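Local coordinates for protein putative carbonic anhydrase (Streptococcus mutans, PDB 3LAS) that probably catalyses the reversible interconversion of hydrogencarbonate and carbon dioxide as a zinc-dependent beta-class carbonic anhydrase, at residues L43-A48 / A56-N61; G64-D69 / I135-N140; G95-T100 / T125-S130; A102-Q107 / Q119-F124. All blocks are in the same frame, centred on the assembly; numbering follows the deposited sequence.

Interaction 1 (L43-A48 / A56-N61)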
loop_
_atom_site.group_PDB
_atom_site.type_symbol
_atom_site.label_atom_id
_atom_site.label_comp_id
_atom_site.label_asym_id
_atom_site.label_seq_id
_atom_site.Cartn_x
_atom_site.Cartn_y
_atom_site.Cartn_z
ATOM N N LEU A 43 -8.377 -3.917 -7.323
ATOM C CA LEU A 43 -7.582 -5.017 -6.838
ATOM C C LEU A 43 -7.750 -5.155 -5.347
ATOM O O LEU A 43 -7.341 -4.237 -4.587
ATOM C CB LEU A 43 -6.124 -4.876 -7.256
ATOM C CG LEU A 43 -5.118 -5.835 -6.619
ATOM C CD1 LEU A 43 -5.447 -7.337 -6.835
ATOM C CD2 LEU A 43 -3.754 -5.493 -7.068
ATOM N N HIS A 44 -8.420 -6.244 -4.924
ATOM C CA HIS A 44 -8.477 -6.588 -3.498
ATOM C C HIS A 44 -7.541 -7.767 -3.324
ATOM O O HIS A 44 -7.822 -8.877 -3.818
ATOM C CB HIS A 44 -9.909 -6.838 -3.055
ATOM C CG HIS A 44 -10.701 -5.573 -2.925
ATOM N ND1 HIS A 44 -12.035 -5.619 -2.575
ATOM C CD2 HIS A 44 -10.348 -4.264 -3.072
ATOM C CE1 HIS A 44 -12.477 -4.391 -2.531
ATOM N NE2 HIS A 44 -11.505 -3.532 -2.814
ATOM N N VAL A 45 -6.381 -7.484 -2.746
ATOM C CA VAL A 45 -5.248 -8.416 -2.782
ATOM C C VAL A 45 -5.540 -9.709 -2.056
ATOM O O VAL A 45 -5.152 -10.805 -2.507
ATOM C CB VAL A 45 -4.012 -7.710 -2.191
ATOM C CG1 VAL A 45 -2.888 -8.660 -2.163
ATOM C CG2 VAL A 45 -3.655 -6.531 -3.031
ATOM N N ALA A 46 -6.291 -9.649 -0.930
ATOM C CA ALA A 46 -6.512 -10.884 -0.189
ATOM C C ALA A 46 -7.288 -11.898 -0.957
ATOM O O ALA A 46 -6.787 -13.060 -1.097
ATOM C CB ALA A 46 -7.172 -10.582 1.201
ATOM N N PRO A 47 -8.468 -11.627 -1.523
ATOM C CA PRO A 47 -9.164 -12.713 -2.264
ATOM C C PRO A 47 -8.406 -13.067 -3.550
ATOM O O PRO A 47 -8.417 -14.237 -3.954
ATOM C CB PRO A 47 -10.565 -12.144 -2.517
ATOM C CG PRO A 47 -10.399 -10.684 -2.438
ATOM C CD PRO A 47 -9.344 -10.453 -1.344
ATOM N N ALA A 48 -7.738 -12.109 -4.176
ATOM C CA ALA A 48 -7.018 -12.463 -5.398
ATOM C C ALA A 48 -5.902 -13.477 -5.221
ATOM O O ALA A 48 -5.646 -14.288 -6.088
ATOM C CB ALA A 48 -6.432 -11.181 -6.017
ATOM N N ALA A 56 0.154 -12.080 4.890
ATOM C CA ALA A 56 1.240 -11.425 4.129
ATOM C C ALA A 56 1.176 -9.919 4.294
ATOM O O ALA A 56 0.066 -9.318 4.396
ATOM C CB ALA A 56 1.046 -11.742 2.655
ATOM N N HIS A 57 2.330 -9.260 4.274
ATOM C CA HIS A 57 2.349 -7.824 4.167
ATOM C C HIS A 57 1.945 -7.369 2.765
ATOM O O HIS A 57 2.265 -8.049 1.762
ATOM C CB HIS A 57 3.789 -7.261 4.455
ATOM C CG HIS A 57 4.076 -7.199 5.907
ATOM N ND1 HIS A 57 5.320 -7.439 6.461
ATOM C CD2 HIS A 57 3.239 -6.936 6.943
ATOM C CE1 HIS A 57 5.265 -7.226 7.770
ATOM N NE2 HIS A 57 3.984 -6.975 8.103
ATOM N N ILE A 58 1.214 -6.267 2.741
ATOM C CA ILE A 58 0.676 -5.739 1.441
ATOM C C ILE A 58 1.081 -4.295 1.363
ATOM O O ILE A 58 0.642 -3.473 2.168
ATOM C CB ILE A 58 -0.847 -5.891 1.322
ATOM C CG1 ILE A 58 -1.221 -7.389 1.531
ATOM C CG2 ILE A 58 -1.323 -5.399 -0.026
ATOM C CD1 ILE A 58 -2.752 -7.576 1.766
ATOM N N LEU A 59 2.021 -3.998 0.462
ATOM C CA LEU A 59 2.534 -2.644 0.175
ATOM C C LEU A 59 1.881 -2.174 -1.089
ATOM O O LEU A 59 1.827 -2.923 -2.078
ATOM C CB LEU A 59 4.049 -2.593 0.017
ATOM C CG LEU A 59 4.877 -2.885 1.272
ATOM C CD1 LEU A 59 4.830 -4.354 1.699
ATOM C CD2 LEU A 59 6.328 -2.594 0.961
ATOM N N ARG A 60 1.382 -0.930 -1.107
ATOM C CA ARG A 60 0.656 -0.460 -2.326
ATOM C C ARG A 60 0.955 0.987 -2.522
ATOM O O ARG A 60 0.917 1.828 -1.615
ATOM C CB ARG A 60 -0.862 -0.598 -2.158
ATOM C CG ARG A 60 -1.293 -2.041 -1.772
ATOM C CD ARG A 60 -2.810 -2.253 -1.693
ATOM N NE ARG A 60 -3.367 -2.222 -3.084
ATOM C CZ ARG A 60 -4.586 -2.580 -3.418
ATOM N NH1 ARG A 60 -5.422 -3.098 -2.526
ATOM N NH2 ARG A 60 -4.972 -2.470 -4.660
ATOM N N ASN A 61 1.208 1.347 -3.790
ATOM C CA ASN A 61 1.476 2.723 -4.198
ATOM C C ASN A 61 0.961 2.909 -5.611
ATOM O O ASN A 61 0.341 1.990 -6.193
ATOM C CB ASN A 61 2.928 3.147 -3.995
ATOM C CG ASN A 61 3.876 2.412 -4.958
ATOM O OD1 ASN A 61 3.404 1.804 -5.922
ATOM N ND2 ASN A 61 5.154 2.577 -4.748
#
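The carbonyl oxygen of Leu43 is gripped end-on by both terminal nitrogens of Arg60: NH1 and NH2 each lie 3.0 Å from Leu43 O. Neither bond is straight, with N-H...O angles of 138° for NH1 and 142° for NH2, as expected when a single acceptor sits in the fork between two donors. Both nitrogens reach the oxygen from the same face of the carbonyl plane. Arg60 NH2 has a second acceptor in Cys38 O, the carbonyl of a zinc ligand.

Two hydrophobic surfaces frame this grip. Leu43 CB comes to 3.7 Å from Arg60 NH2, while Val45 CG2 lies over one face of the guanidinium, displaced toward its rim and 3.9 Å from Arg60 NH1. The same methyl meets Ile58 CG2 at 4.0 Å, and Ile58 CD1 runs on past Val45 CG1, the two side chains lying antiparallel. A bend at chi3 (71°) in the otherwise extended Arg60 chain turns the guanidinium toward the loop carbonyl.

The contact belongs to the beta-alpha-beta unit of strand 33-38, helix 45-49 and strand 56-61. Because all four touching residues are buried, the two carbonyls probably help to compensate the arginine's charge, and bonding NH2 to both ties strand 56-61, outermost in its own chain but backbone-bonded to the second subunit, to the zinc site.

Interaction 2 (G64-D69 / I135-N140)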
loop_
_atom_site.group_PDB
_atom_site.type_symbol
_atom_site.label_atom_id
_atom_site.label_comp_id
_atom_site.label_asym_id
_atom_site.label_seq_id
_atom_site.Cartn_x
_atom_site.Cartn_y
_atom_site.Cartn_z
ATOM N N GLY A 64 2.529 0.268 -8.231
ATOM C CA GLY A 64 3.287 -0.847 -7.653
ATOM C C GLY A 64 4.766 -0.638 -7.925
ATOM O O GLY A 64 5.505 -1.643 -8.121
ATOM N N ARG A 65 5.277 0.590 -7.942
ATOM C CA ARG A 65 6.678 0.868 -8.320
ATOM C C ARG A 65 7.618 0.793 -7.154
ATOM O O ARG A 65 7.240 1.114 -6.005
ATOM C CB ARG A 65 6.792 2.261 -8.863
ATOM C CG ARG A 65 5.806 2.568 -10.056
ATOM C CD ARG A 65 5.728 1.484 -11.120
ATOM N NE ARG A 65 6.999 0.913 -11.627
ATOM C CZ ARG A 65 7.677 1.452 -12.631
ATOM N NH1 ARG A 65 7.296 2.585 -13.196
ATOM N NH2 ARG A 65 8.718 0.750 -13.000
ATOM N N VAL A 66 8.832 0.354 -7.321
ATOM C CA VAL A 66 9.778 0.309 -6.223
ATOM C C VAL A 66 10.366 1.687 -6.084
ATOM O O VAL A 66 10.798 2.377 -7.075
ATOM C CB VAL A 66 10.835 -0.792 -6.496
ATOM C CG1 VAL A 66 12.046 -0.571 -5.569
ATOM C CG2 VAL A 66 10.165 -2.164 -6.313
ATOM N N THR A 67 10.272 2.223 -4.883
ATOM C CA THR A 67 10.711 3.570 -4.431
ATOM C C THR A 67 11.521 3.438 -3.154
ATOM O O THR A 67 11.543 2.353 -2.564
ATOM C CB THR A 67 9.482 4.473 -4.149
ATOM O OG1 THR A 67 8.801 3.872 -3.010
ATOM C CG2 THR A 67 8.520 4.514 -5.408
ATOM N N ASP A 68 12.068 4.537 -2.687
ATOM C CA ASP A 68 12.722 4.543 -1.380
ATOM C C ASP A 68 11.769 4.139 -0.272
ATOM O O ASP A 68 12.202 3.447 0.657
ATOM C CB ASP A 68 13.343 5.916 -1.046
ATOM C CG ASP A 68 14.571 6.246 -1.905
ATOM O OD1 ASP A 68 15.151 5.407 -2.554
ATOM O OD2 ASP A 68 14.957 7.447 -1.834
ATOM N N ASP A 69 10.501 4.521 -0.320
ATOM C CA ASP A 69 9.553 4.125 0.709
ATOM C C ASP A 69 9.255 2.644 0.644
ATOM O O ASP A 69 9.143 1.998 1.684
ATOM C CB ASP A 69 8.250 4.943 0.507
ATOM C CG ASP A 69 7.266 4.808 1.639
ATOM O OD1 ASP A 69 7.607 4.342 2.753
ATOM O OD2 ASP A 69 6.098 5.197 1.433
ATOM N N ILE A 135 11.775 -5.301 -10.135
ATOM C CA ILE A 135 12.558 -6.446 -9.563
ATOM C C ILE A 135 14.013 -6.071 -9.602
ATOM O O ILE A 135 14.719 -6.323 -8.577
ATOM C CB ILE A 135 12.209 -7.708 -10.279
ATOM C CG1 ILE A 135 10.763 -8.123 -9.908
ATOM C CG2 ILE A 135 13.248 -8.814 -9.872
ATOM C CD1 ILE A 135 10.332 -9.396 -10.653
ATOM N N ALA A 136 14.530 -5.486 -10.704
ATOM C CA ALA A 136 15.962 -5.083 -10.715
ATOM C C ALA A 136 16.272 -4.049 -9.687
ATOM O O ALA A 136 17.362 -4.156 -9.044
ATOM C CB ALA A 136 16.309 -4.540 -12.097
ATOM N N LEU A 137 15.397 -3.089 -9.396
ATOM C CA LEU A 137 15.691 -2.176 -8.344
ATOM C C LEU A 137 15.805 -2.843 -6.994
ATOM O O LEU A 137 16.671 -2.450 -6.186
ATOM C CB LEU A 137 14.602 -1.060 -8.236
ATOM C CG LEU A 137 14.606 -0.139 -9.447
ATOM C CD1 LEU A 137 13.301 0.753 -9.404
ATOM C CD2 LEU A 137 15.883 0.780 -9.444
ATOM N N LEU A 138 15.017 -3.857 -6.722
ATOM C CA LEU A 138 15.137 -4.603 -5.464
ATOM C C LEU A 138 16.396 -5.397 -5.394
ATOM O O LEU A 138 17.124 -5.367 -4.367
ATOM C CB LEU A 138 13.926 -5.519 -5.234
ATOM C CG LEU A 138 12.600 -4.764 -5.112
ATOM C CD1 LEU A 138 11.442 -5.785 -5.185
ATOM C CD2 LEU A 138 12.569 -3.989 -3.787
ATOM N N LYS A 139 16.746 -6.069 -6.488
ATOM C CA LYS A 139 17.976 -6.878 -6.506
ATOM C C LYS A 139 19.200 -5.993 -6.413
ATOM O O LYS A 139 20.235 -6.484 -5.794
ATOM C CB LYS A 139 17.968 -7.692 -7.801
ATOM C CG LYS A 139 17.055 -8.930 -7.698
ATOM C CD LYS A 139 17.098 -9.870 -8.908
ATOM C CE LYS A 139 16.029 -10.958 -8.686
ATOM N N ASN A 140 19.174 -4.770 -6.839
ATOM C CA ASN A 140 20.353 -3.900 -6.731
ATOM C C ASN A 140 20.411 -3.138 -5.417
ATOM O O ASN A 140 21.433 -2.472 -5.124
ATOM C CB ASN A 140 20.312 -2.929 -7.880
ATOM C CG ASN A 140 20.545 -3.608 -9.224
ATOM O OD1 ASN A 140 20.181 -3.068 -10.231
ATOM N ND2 ASN A 140 21.075 -4.786 -9.209
#
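Val66 packs against Leu137 and Leu138, joining the loop ahead of helix 68-80 to helix 127-140, on the flank of the mixed beta sheet of this beta-class carbonic anhydrase. The closest CA atoms across the contact are those of Val66 and Leu137, 6.8 Å apart.

The direct contact is apolar, with no hydrogen bond between the segments. Both methyls of Val66 take part. CG1 stands anti to the backbone N (chi1 164°) and approaches Leu137 CB to 3.7 Å, whereas CG2 meets the branch point Leu138 CG at 3.8 Å. Val66 and Leu137 pass alongside one another, each pointing back toward the other's backbone; Leu138 instead crosses the valine at a slant, setting its CD2 3.9 Å from Val66 CG1 and equally far from CG2. CG1 is thus shared by both leucines while CG2 faces Leu138, with Leu138 on the buried side and Leu137 at the exposed margin. Leu138 also touches Ile86 and Val88 of strand 85-91, which continues the apolar layer down to the sheet.

Polar links run alongside. Arg65 forms salt bridges to Glu133 and Asp134, about one turn before the leucines, and Asp134 also accepts from the backbone N of Val66, so the loop is held to the helix by the Arg65 side chain and by the Val66 backbone. At the solvent margin a methyl rests against the backbone: Leu137 CD1 lies 3.8 Å from Val66 O.

Interaction 3 (G95-T100 / T125-S130)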
loop_
_atom_site.group_PDB
_atom_site.type_symbol
_atom_site.label_atom_id
_atom_site.label_comp_id
_atom_site.label_asym_id
_atom_site.label_seq_id
_atom_site.Cartn_x
_atom_site.Cartn_y
_atom_site.Cartn_z
ATOM N N GLY A 95 -3.278 3.156 -14.026
ATOM C CA GLY A 95 -3.176 4.583 -14.162
ATOM C C GLY A 95 -1.788 5.017 -14.597
ATOM O O GLY A 95 -1.634 6.058 -15.280
ATOM N N ALA A 96 -0.739 4.231 -14.293
ATOM C CA ALA A 96 0.621 4.595 -14.753
ATOM C C ALA A 96 0.774 4.569 -16.195
ATOM O O ALA A 96 1.795 5.164 -16.710
ATOM C CB ALA A 96 1.622 3.580 -14.065
ATOM N N GLN A 97 -0.101 3.939 -16.939
ATOM C CA GLN A 97 0.025 3.876 -18.417
ATOM C C GLN A 97 -0.731 5.011 -19.033
ATOM O O GLN A 97 -0.798 5.136 -20.265
ATOM C CB GLN A 97 -0.628 2.604 -18.972
ATOM C CG GLN A 97 0.004 1.437 -18.448
ATOM C CD GLN A 97 -0.654 0.142 -18.791
ATOM O OE1 GLN A 97 -1.692 -0.227 -18.255
ATOM N NE2 GLN A 97 -0.024 -0.578 -19.678
ATOM N N THR A 98 -1.349 5.900 -18.269
ATOM C CA THR A 98 -2.230 6.942 -18.834
ATOM C C THR A 98 -1.675 8.306 -18.936
ATOM O O THR A 98 -2.367 9.214 -19.376
ATOM C CB THR A 98 -3.540 7.008 -18.029
ATOM O OG1 THR A 98 -3.329 7.575 -16.731
ATOM C CG2 THR A 98 -4.207 5.604 -17.917
ATOM N N PHE A 99 -0.422 8.469 -18.512
ATOM C CA PHE A 99 0.237 9.809 -18.578
ATOM C C PHE A 99 1.702 9.664 -18.782
ATOM O O PHE A 99 2.298 8.625 -18.498
ATOM C CB PHE A 99 -0.104 10.606 -17.304
ATOM C CG PHE A 99 0.576 10.054 -16.081
ATOM C CD1 PHE A 99 1.843 10.528 -15.671
ATOM C CD2 PHE A 99 -0.042 9.079 -15.293
ATOM C CE1 PHE A 99 2.447 9.931 -14.532
ATOM C CE2 PHE A 99 0.542 8.570 -14.198
ATOM C CZ PHE A 99 1.820 8.918 -13.823
ATOM N N THR A 100 2.315 10.751 -19.255
ATOM C CA THR A 100 3.780 10.923 -19.223
ATOM C C THR A 100 4.118 11.968 -18.156
ATOM O O THR A 100 3.350 12.837 -17.790
ATOM C CB THR A 100 4.355 11.437 -20.573
ATOM O OG1 THR A 100 3.881 12.748 -20.802
ATOM C CG2 THR A 100 3.894 10.510 -21.694
ATOM N N THR A 125 4.826 2.131 -19.764
ATOM C CA THR A 125 3.990 1.747 -20.897
ATOM C C THR A 125 3.869 0.244 -21.118
ATOM O O THR A 125 2.833 -0.283 -21.580
ATOM C CB THR A 125 4.524 2.347 -22.277
ATOM O OG1 THR A 125 5.946 2.263 -22.374
ATOM C CG2 THR A 125 4.063 3.818 -22.301
ATOM N N ASP A 126 4.915 -0.491 -20.790
ATOM C CA ASP A 126 4.974 -1.938 -21.053
ATOM C C ASP A 126 4.943 -2.594 -19.700
ATOM O O ASP A 126 5.842 -2.401 -18.877
ATOM C CB ASP A 126 6.276 -2.183 -21.782
ATOM C CG ASP A 126 6.521 -3.635 -22.149
ATOM O OD1 ASP A 126 6.284 -4.531 -21.377
ATOM O OD2 ASP A 126 7.064 -3.868 -23.286
ATOM N N ILE A 127 3.848 -3.258 -19.424
ATOM C CA ILE A 127 3.633 -3.784 -18.067
ATOM C C ILE A 127 4.720 -4.754 -17.670
ATOM O O ILE A 127 5.257 -4.731 -16.552
ATOM C CB ILE A 127 2.259 -4.407 -17.831
ATOM C CG1 ILE A 127 1.120 -3.488 -18.271
ATOM C CG2 ILE A 127 2.058 -4.658 -16.381
ATOM C CD1 ILE A 127 -0.257 -4.390 -18.321
ATOM N N GLU A 128 5.043 -5.717 -18.536
ATOM C CA GLU A 128 6.068 -6.714 -18.207
ATOM C C GLU A 128 7.349 -6.066 -17.911
ATOM O O GLU A 128 8.098 -6.440 -16.965
ATOM C CB GLU A 128 6.190 -7.777 -19.311
ATOM C CG GLU A 128 4.991 -8.592 -19.483
ATOM C CD GLU A 128 3.854 -8.040 -20.261
ATOM O OE1 GLU A 128 3.855 -6.882 -20.676
ATOM O OE2 GLU A 128 2.869 -8.812 -20.534
ATOM N N GLU A 129 7.723 -5.055 -18.735
ATOM C CA GLU A 129 8.977 -4.408 -18.481
ATOM C C GLU A 129 8.975 -3.634 -17.187
ATOM O O GLU A 129 10.015 -3.587 -16.491
ATOM C CB GLU A 129 9.392 -3.393 -19.600
ATOM C CG GLU A 129 9.806 -4.033 -20.916
ATOM C CD GLU A 129 10.959 -5.045 -20.798
ATOM O OE1 GLU A 129 11.770 -5.088 -19.905
ATOM O OE2 GLU A 129 10.978 -5.782 -21.706
ATOM N N SER A 130 7.845 -3.025 -16.806
ATOM C CA SER A 130 7.765 -2.344 -15.544
ATOM C C SER A 130 8.019 -3.287 -14.346
ATOM O O SER A 130 8.646 -2.888 -13.372
ATOM C CB SER A 130 6.455 -1.603 -15.419
ATOM O OG SER A 130 5.320 -2.448 -15.177
#
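Gln97 and Ile127 cross at about a right angle where the short 3-10 turn beginning at Gly95 meets the capped N-terminal end of helix 127-140, with Asp126 as N-cap, in this beta-class carbonic anhydrase fold. This is a surface contact beside the zinc site, since the turn directly follows the zinc ligand Cys94.

The reach comes from Gln97. Its CG is anti to the carbonyl carbon (chi1 -61°) and the chain stays extended beyond it, carrying the amide across to the other segment. There Gln97 NE2 meets Ile127 CG1 at 3.4 Å. Gln97 CD is farther from Ile127 CG1, at 4.1 Å, so the nitrogen end of the amide does most of the touching. The same NE2 is directed at Thr125 O, but at 3.4 Å this is a weak hydrogen bond despite its fairly straight N-H...O angle of 157°. Gln97 is modelled in two conformers and these distances belong to one of them, so the contact is less certain than a single position would make it. The other end of the amide has a partner of its own: OE1 accepts from the backbone N of Cys94, linking the glutamine to the metal-binding loop.

Ile127 stands at the first turn of its helix. Just before it, Asp126 OD1 accepts from Glu129 N at 3.1 Å, the nitrogen approaching from above the carboxylate plane. The 3-10 turn is closed differently, on a backbone carbonyl: Gly95 O accepts both the backbone N and the hydroxyl of Thr98. Thr98 OG1 lies 2.7 Å from Gly95 O, in the carbonyl plane and on a lone pair.

Interaction 4 (A102-Q107 / Q119-F124). With GAI (guanidine), chain I.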
loop_
_atom_site.group_PDB
_atom_site.type_symbol
_atom_site.label_atom_id
_atom_site.label_comp_id
_atom_site.label_asym_id
_atom_site.label_seq_id
_atom_site.Cartn_x
_atom_site.Cartn_y
_atom_site.Cartn_z
ATOM N N ALA A 102 6.041 14.504 -18.580
ATOM C CA ALA A 102 5.950 15.830 -19.139
ATOM C C ALA A 102 4.530 16.366 -19.209
ATOM O O ALA A 102 4.283 17.474 -18.821
ATOM C CB ALA A 102 6.610 15.791 -20.575
ATOM N N GLU A 103 3.606 15.539 -19.621
ATOM C CA GLU A 103 2.198 15.998 -19.784
ATOM C C GLU A 103 1.633 16.228 -18.359
ATOM O O GLU A 103 0.954 17.222 -18.099
ATOM C CB GLU A 103 1.317 14.842 -20.348
ATOM C CG GLU A 103 1.636 14.269 -21.729
ATOM C CD GLU A 103 0.787 13.018 -22.091
ATOM O OE1 GLU A 103 0.389 12.158 -21.158
ATOM O OE2 GLU A 103 0.550 12.928 -23.321
ATOM N N PHE A 104 1.952 15.334 -17.414
ATOM C CA PHE A 104 1.317 15.421 -16.088
ATOM C C PHE A 104 1.864 16.627 -15.351
ATOM O O PHE A 104 1.156 17.371 -14.727
ATOM C CB PHE A 104 1.556 14.149 -15.342
ATOM C CG PHE A 104 0.751 14.053 -14.099
ATOM C CD1 PHE A 104 1.339 13.674 -12.933
ATOM C CD2 PHE A 104 -0.645 14.209 -14.064
ATOM C CE1 PHE A 104 0.610 13.483 -11.760
ATOM C CE2 PHE A 104 -1.369 14.003 -12.841
ATOM C CZ PHE A 104 -0.712 13.698 -11.694
ATOM N N THR A 105 3.160 16.921 -15.512
ATOM C CA THR A 105 3.747 18.003 -14.737
ATOM C C THR A 105 3.249 19.310 -15.374
ATOM O O THR A 105 2.987 20.282 -14.644
ATOM C CB THR A 105 5.363 17.827 -14.517
ATOM O OG1 THR A 105 5.826 17.849 -15.808
ATOM C CG2 THR A 105 5.660 16.552 -13.791
ATOM N N GLU A 106 2.970 19.341 -16.680
ATOM C CA GLU A 106 2.331 20.572 -17.214
ATOM C C GLU A 106 0.922 20.774 -16.615
ATOM O O GLU A 106 0.517 21.926 -16.301
ATOM C CB GLU A 106 2.218 20.513 -18.731
ATOM C CG GLU A 106 3.548 20.771 -19.447
ATOM C CD GLU A 106 4.231 22.018 -18.907
ATOM O OE1 GLU A 106 3.653 23.135 -19.060
ATOM O OE2 GLU A 106 5.345 21.864 -18.313
ATOM N N GLN A 107 0.122 19.662 -16.505
ATOM C CA GLN A 107 -1.146 19.742 -15.912
ATOM C C GLN A 107 -1.101 20.229 -14.466
ATOM O O GLN A 107 -1.922 21.073 -14.030
ATOM C CB GLN A 107 -1.793 18.360 -15.958
ATOM C CG GLN A 107 -3.264 18.315 -15.391
ATOM C CD GLN A 107 -3.827 16.934 -15.361
ATOM O OE1 GLN A 107 -4.398 16.441 -14.318
ATOM N NE2 GLN A 107 -3.659 16.237 -16.445
ATOM N N GLN A 119 10.243 16.085 -10.998
ATOM C CA GLN A 119 9.845 14.895 -10.197
ATOM C C GLN A 119 9.395 13.796 -11.109
ATOM O O GLN A 119 8.611 14.021 -12.101
ATOM C CB GLN A 119 8.616 15.242 -9.369
ATOM C CG GLN A 119 8.800 16.280 -8.372
ATOM C CD GLN A 119 9.736 15.845 -7.228
ATOM O OE1 GLN A 119 10.649 16.593 -6.871
ATOM N NE2 GLN A 119 9.603 14.610 -6.773
ATOM N N ASP A 120 9.764 12.586 -10.745
ATOM C CA ASP A 120 9.449 11.419 -11.547
ATOM C C ASP A 120 8.204 10.757 -10.924
ATOM O O ASP A 120 8.244 10.208 -9.824
ATOM C CB ASP A 120 10.624 10.445 -11.517
ATOM C CG ASP A 120 10.455 9.333 -12.518
ATOM O OD1 ASP A 120 9.414 9.213 -13.133
ATOM O OD2 ASP A 120 11.465 8.547 -12.752
ATOM N N PHE A 121 7.107 10.819 -11.616
ATOM C CA PHE A 121 5.876 10.153 -11.185
ATOM C C PHE A 121 5.844 8.684 -11.502
ATOM O O PHE A 121 4.846 7.984 -11.149
ATOM C CB PHE A 121 4.626 10.884 -11.700
ATOM C CG PHE A 121 4.464 12.222 -11.000
ATOM C CD1 PHE A 121 3.702 12.329 -9.855
ATOM C CD2 PHE A 121 5.099 13.355 -11.500
ATOM C CE1 PHE A 121 3.584 13.534 -9.164
ATOM C CE2 PHE A 121 4.950 14.596 -10.789
ATOM C CZ PHE A 121 4.200 14.626 -9.611
ATOM N N LEU A 122 6.886 8.152 -12.144
ATOM C CA LEU A 122 7.072 6.718 -12.345
ATOM C C LEU A 122 6.032 6.059 -13.255
ATOM O O LEU A 122 5.566 4.952 -13.006
ATOM C CB LEU A 122 7.267 5.904 -11.054
ATOM C CG LEU A 122 8.269 6.442 -10.085
ATOM C CD1 LEU A 122 8.266 5.729 -8.731
ATOM C CD2 LEU A 122 9.677 6.453 -10.685
ATOM N N PRO A 123 5.629 6.688 -14.394
ATOM C CA PRO A 123 4.755 6.027 -15.351
ATOM C C PRO A 123 5.444 4.865 -16.048
ATOM O O PRO A 123 6.701 4.756 -15.957
ATOM C CB PRO A 123 4.405 7.181 -16.379
ATOM C CG PRO A 123 5.704 7.985 -16.402
ATOM C CD PRO A 123 6.164 7.980 -14.903
ATOM N N PHE A 124 4.639 4.098 -16.744
ATOM C CA PHE A 124 5.254 3.055 -17.608
ATOM C C PHE A 124 4.288 2.823 -18.752
ATOM O O PHE A 124 3.025 3.080 -18.701
ATOM C CB PHE A 124 5.546 1.742 -16.781
ATOM C CG PHE A 124 4.332 1.057 -16.184
ATOM C CD1 PHE A 124 3.472 0.333 -16.973
ATOM C CD2 PHE A 124 4.153 1.076 -14.828
ATOM C CE1 PHE A 124 2.385 -0.367 -16.390
ATOM C CE2 PHE A 124 3.072 0.361 -14.220
ATOM C CZ PHE A 124 2.212 -0.306 -14.997
HETATM C C GAI I . 6.038 13.821 -5.509
HETATM N N1 GAI I . 6.136 13.683 -4.178
HETATM N N2 GAI I . 6.515 13.089 -6.490
HETATM N N3 GAI I . 5.789 14.803 -6.262
#
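One face of the Phe121 ring receives the edge of Phe104 in a T-shaped stack, with centroids 5.1 Å apart and planes at 89°. Phe104 CD1 sits over the centre of that face, 3.9 Å above the plane, and Phe104 CE1 comes to 3.8 Å from Phe121 CD1. Phe104 gains this position with CG anti to its backbone nitrogen (chi1 -170°), which sends the ring off the helix toward the loop. Thr105 adds its methyl obliquely, CG2 lying 3.7 Å from Phe121 CE2. Its hydroxyl is engaged within the helix, bonded to Asn101 O.

Helix 101-112 is thereby packed against the irregular chain that leads on to helix 127-140. That chain is shaped by an Asx turn: Asp120 OD1 accepts from Leu122 N at 2.9 Å. Asn101 ND2 also bonds to Asp120 OD1, while Asn101 OD1 accepts from Phe121 N, fastening the turn to the helix.

A bound guanidine lies near the far end of the phenylalanine, its N3 3.7 Å from Phe121 CZ in an oblique approach. Gln119 bends at chi2 beside it, and the guanidine is hydrogen-bonded to Asp68 O of the second subunit.

In the fold
Along the chain, interaction 1 closes first, a short loop inside the beta-alpha-beta unit that ends on strand 56-61, outermost within the chain. Interaction 2 opens just afterwards and closes a long loop, tying the start of helix 68-80 to helix 127-140. Within that loop lies interaction 3, and within interaction 3 lies interaction 4, so the last three are nested and none cross. Interactions 3 and 4 have centres about 12 Å apart and meet through a probable hydrogen bond from Phe124 N to Ala96 O. Arg65 NH1 probably bonds to Leu122 O, joining interactions 2 and 4. All four contacts touch the second subunit.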